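Putative outer membrane lipoprotein (PDB 2RD1) is of unknown function but is a putative outer membrane lipoprotein of the DUF903 family, probably held to the membrane by a lipid anchor. Local coordinates at residues Ile15-Lys20 with Thr30-Gln35. Numbering follows the deposited sequence.
Sequences IVTQGK and TSYTDQ
Gln18 and Gln35 bury the most surface where edge strand 14-18 of one sheet meets the end of central strand 29-33 of the other, in a small SH3-like beta fold; strand 14-18 borders the sheet it forms with 4-9 and 47-52. The segment axes run 79° apart, too steep for regular sheet pairing, and accordingly a single direct backbone hydrogen bond joins them, Gln18 N to Thr33 O at 3.0 Å. Two waters extend this join. One receives a hydrogen from Gln35 N and gives one to Val16 O; the other links Thr33 N to Gln18 O in the same manner.

Gln18 sets CG beside its own backbone N and continues extended, carrying its side chain obliquely across that of Gln35, past Asp34 O. Its CG lies 3.2 Å from Gln35 OE1, and the two amide planes stand at 90°, so the groups do not stack. Gln35 starts out away from the partner strand, but a bend at chi2 (-59°) brings its amide back, with CD 4.0 Å from Val16 CG1. At the amide end of Gln18, OE1 lies 3.5 Å from the CG2 methyl of Thr33.

Next to these exposed polar side chains the contact turns apolar. Thr17, which is buried, brings CG2 to 3.7 Å from Tyr32 CD2, and Ile15 CG2 approaches CE2 of the same ring, both methyls arriving obliquely. The Tyr32 side chain also touches Arg40 of strand 39-43 and Pro21 in a loop. Asp34 has its polar partners outside the two segments: OD2 forms a salt bridge with Arg40 NE and OD1 accepts a hydrogen bond from Glu36 N. On the other segment, Thr17 OG1 donates to Gly19 O at 3.0 Å, nearly in line with the C=O bond.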
loop_
_atom_site.group_PDB
_atom_site.type_symbol
_atom_site.label_atom_id
_atom_site.label_comp_id
_atom_site.label_asym_id
_atom_site.label_seq_id
_atom_site.Cartn_x
_atom_site.Cartn_y
_atom_site.Cartn_z
ATOM N N ILE A 15 -1.080 -5.823 3.600
ATOM C CA ILE A 15 -2.164 -5.576 2.653
ATOM C C ILE A 15 -1.644 -5.427 1.232
ATOM O O ILE A 15 -0.722 -4.660 0.984
ATOM C CB ILE A 15 -2.927 -4.298 3.052
ATOM C CG1 ILE A 15 -3.583 -4.512 4.415
ATOM C CG2 ILE A 15 -3.971 -3.936 2.005
ATOM C CD1 ILE A 15 -3.410 -3.349 5.348
ATOM N N VAL A 16 -2.240 -6.172 0.305
ATOM C CA VAL A 16 -1.845 -6.124 -1.102
ATOM C C VAL A 16 -2.692 -5.069 -1.815
ATOM O O VAL A 16 -3.892 -4.985 -1.590
ATOM C CB VAL A 16 -2.072 -7.492 -1.792
ATOM C CG1 VAL A 16 -1.687 -7.413 -3.252
ATOM C CG2 VAL A 16 -1.281 -8.575 -1.075
ATOM N N THR A 17 -2.077 -4.262 -2.671
ATOM C CA THR A 17 -2.837 -3.243 -3.378
ATOM C C THR A 17 -2.725 -3.401 -4.889
ATOM O O THR A 17 -1.859 -4.113 -5.393
ATOM C CB THR A 17 -2.357 -1.813 -3.011
ATOM O OG1 THR A 17 -1.051 -1.595 -3.560
ATOM C CG2 THR A 17 -2.312 -1.620 -1.489
ATOM N N GLN A 18 -3.623 -2.734 -5.603
ATOM C CA GLN A 18 -3.629 -2.757 -7.059
ATOM C C GLN A 18 -3.069 -1.395 -7.425
ATOM O O GLN A 18 -3.687 -0.363 -7.139
ATOM C CB GLN A 18 -5.059 -2.902 -7.591
ATOM C CG GLN A 18 -5.826 -4.113 -7.055
ATOM C CD GLN A 18 -7.206 -4.274 -7.696
ATOM O OE1 GLN A 18 -7.989 -3.327 -7.764
ATOM N NE2 GLN A 18 -7.507 -5.481 -8.158
ATOM N N GLY A 19 -1.886 -1.387 -8.028
ATOM C CA GLY A 19 -1.257 -0.127 -8.385
ATOM C C GLY A 19 -0.542 0.466 -7.182
ATOM O O GLY A 19 -0.787 0.051 -6.051
ATOM N N LYS A 20 0.341 1.432 -7.419
ATOM C CA LYS A 20 1.091 2.074 -6.342
ATOM C C LYS A 20 0.244 3.084 -5.574
ATOM O O LYS A 20 -0.332 3.993 -6.164
ATOM C CB LYS A 20 2.326 2.785 -6.907
ATOM C CG LYS A 20 3.141 3.555 -5.863
ATOM C CD LYS A 20 4.352 4.267 -6.484
ATOM C CE LYS A 20 5.260 4.841 -5.389
ATOM N NZ LYS A 20 6.481 5.509 -5.931
ATOM N N THR A 30 -2.859 8.380 2.660
ATOM C CA THR A 30 -2.339 7.597 1.553
ATOM C C THR A 30 -3.522 6.794 1.052
ATOM O O THR A 30 -4.063 5.958 1.769
ATOM C CB THR A 30 -1.220 6.623 1.993
ATOM O OG1 THR A 30 -0.120 7.361 2.537
ATOM C CG2 THR A 30 -0.725 5.814 0.805
ATOM N N SER A 31 -3.941 7.061 -0.173
ATOM C CA SER A 31 -5.068 6.340 -0.727
ATOM C C SER A 31 -4.572 5.161 -1.548
ATOM O O SER A 31 -3.543 5.253 -2.222
ATOM C CB SER A 31 -5.893 7.265 -1.610
ATOM O OG SER A 31 -5.145 7.648 -2.752
ATOM N N TYR A 32 -5.302 4.051 -1.473
ATOM C CA TYR A 32 -4.961 2.849 -2.227
ATOM C C TYR A 32 -6.233 2.121 -2.632
ATOM O O TYR A 32 -7.320 2.464 -2.174
ATOM C CB TYR A 32 -4.097 1.898 -1.394
ATOM C CG TYR A 32 -4.795 1.320 -0.183
ATOM C CD1 TYR A 32 -4.934 2.061 0.989
ATOM C CD2 TYR A 32 -5.317 0.035 -0.210
ATOM C CE1 TYR A 32 -5.579 1.524 2.113
ATOM C CE2 TYR A 32 -5.963 -0.509 0.898
ATOM C CZ TYR A 32 -6.088 0.239 2.057
ATOM O OH TYR A 32 -6.698 -0.309 3.161
ATOM N N THR A 33 -6.079 1.110 -3.482
ATOM C CA THR A 33 -7.195 0.297 -3.957
ATOM C C THR A 33 -6.943 -1.141 -3.532
ATOM O O THR A 33 -5.964 -1.746 -3.972
ATOM C CB THR A 33 -7.292 0.314 -5.493
ATOM O OG1 THR A 33 -7.293 1.664 -5.965
ATOM C CG2 THR A 33 -8.565 -0.374 -5.946
ATOM N N ASP A 34 -7.809 -1.697 -2.690
ATOM C CA ASP A 34 -7.607 -3.070 -2.248
ATOM C C ASP A 34 -7.821 -4.078 -3.375
ATOM O O ASP A 34 -8.044 -3.694 -4.524
ATOM C CB ASP A 34 -8.522 -3.399 -1.062
ATOM C CG ASP A 34 -9.997 -3.196 -1.372
ATOM O OD1 ASP A 34 -10.458 -3.642 -2.442
ATOM O OD2 ASP A 34 -10.697 -2.604 -0.526
ATOM N N GLN A 35 -7.747 -5.364 -3.042
ATOM C CA GLN A 35 -7.925 -6.428 -4.025
ATOM C C GLN A 35 -9.353 -6.555 -4.540
ATOM O O GLN A 35 -9.614 -7.329 -5.457
ATOM C CB GLN A 35 -7.481 -7.773 -3.445
ATOM C CG GLN A 35 -5.976 -7.989 -3.410
ATOM C CD GLN A 35 -5.333 -7.899 -4.786
ATOM O OE1 GLN A 35 -5.216 -6.814 -5.361
ATOM N NE2 GLN A 35 -4.914 -9.041 -5.320
HETATM O O HOH W 1 -6.342 -5.657 -0.516
HETATM O O HOH W 2 -3.307 1.188 -4.628
#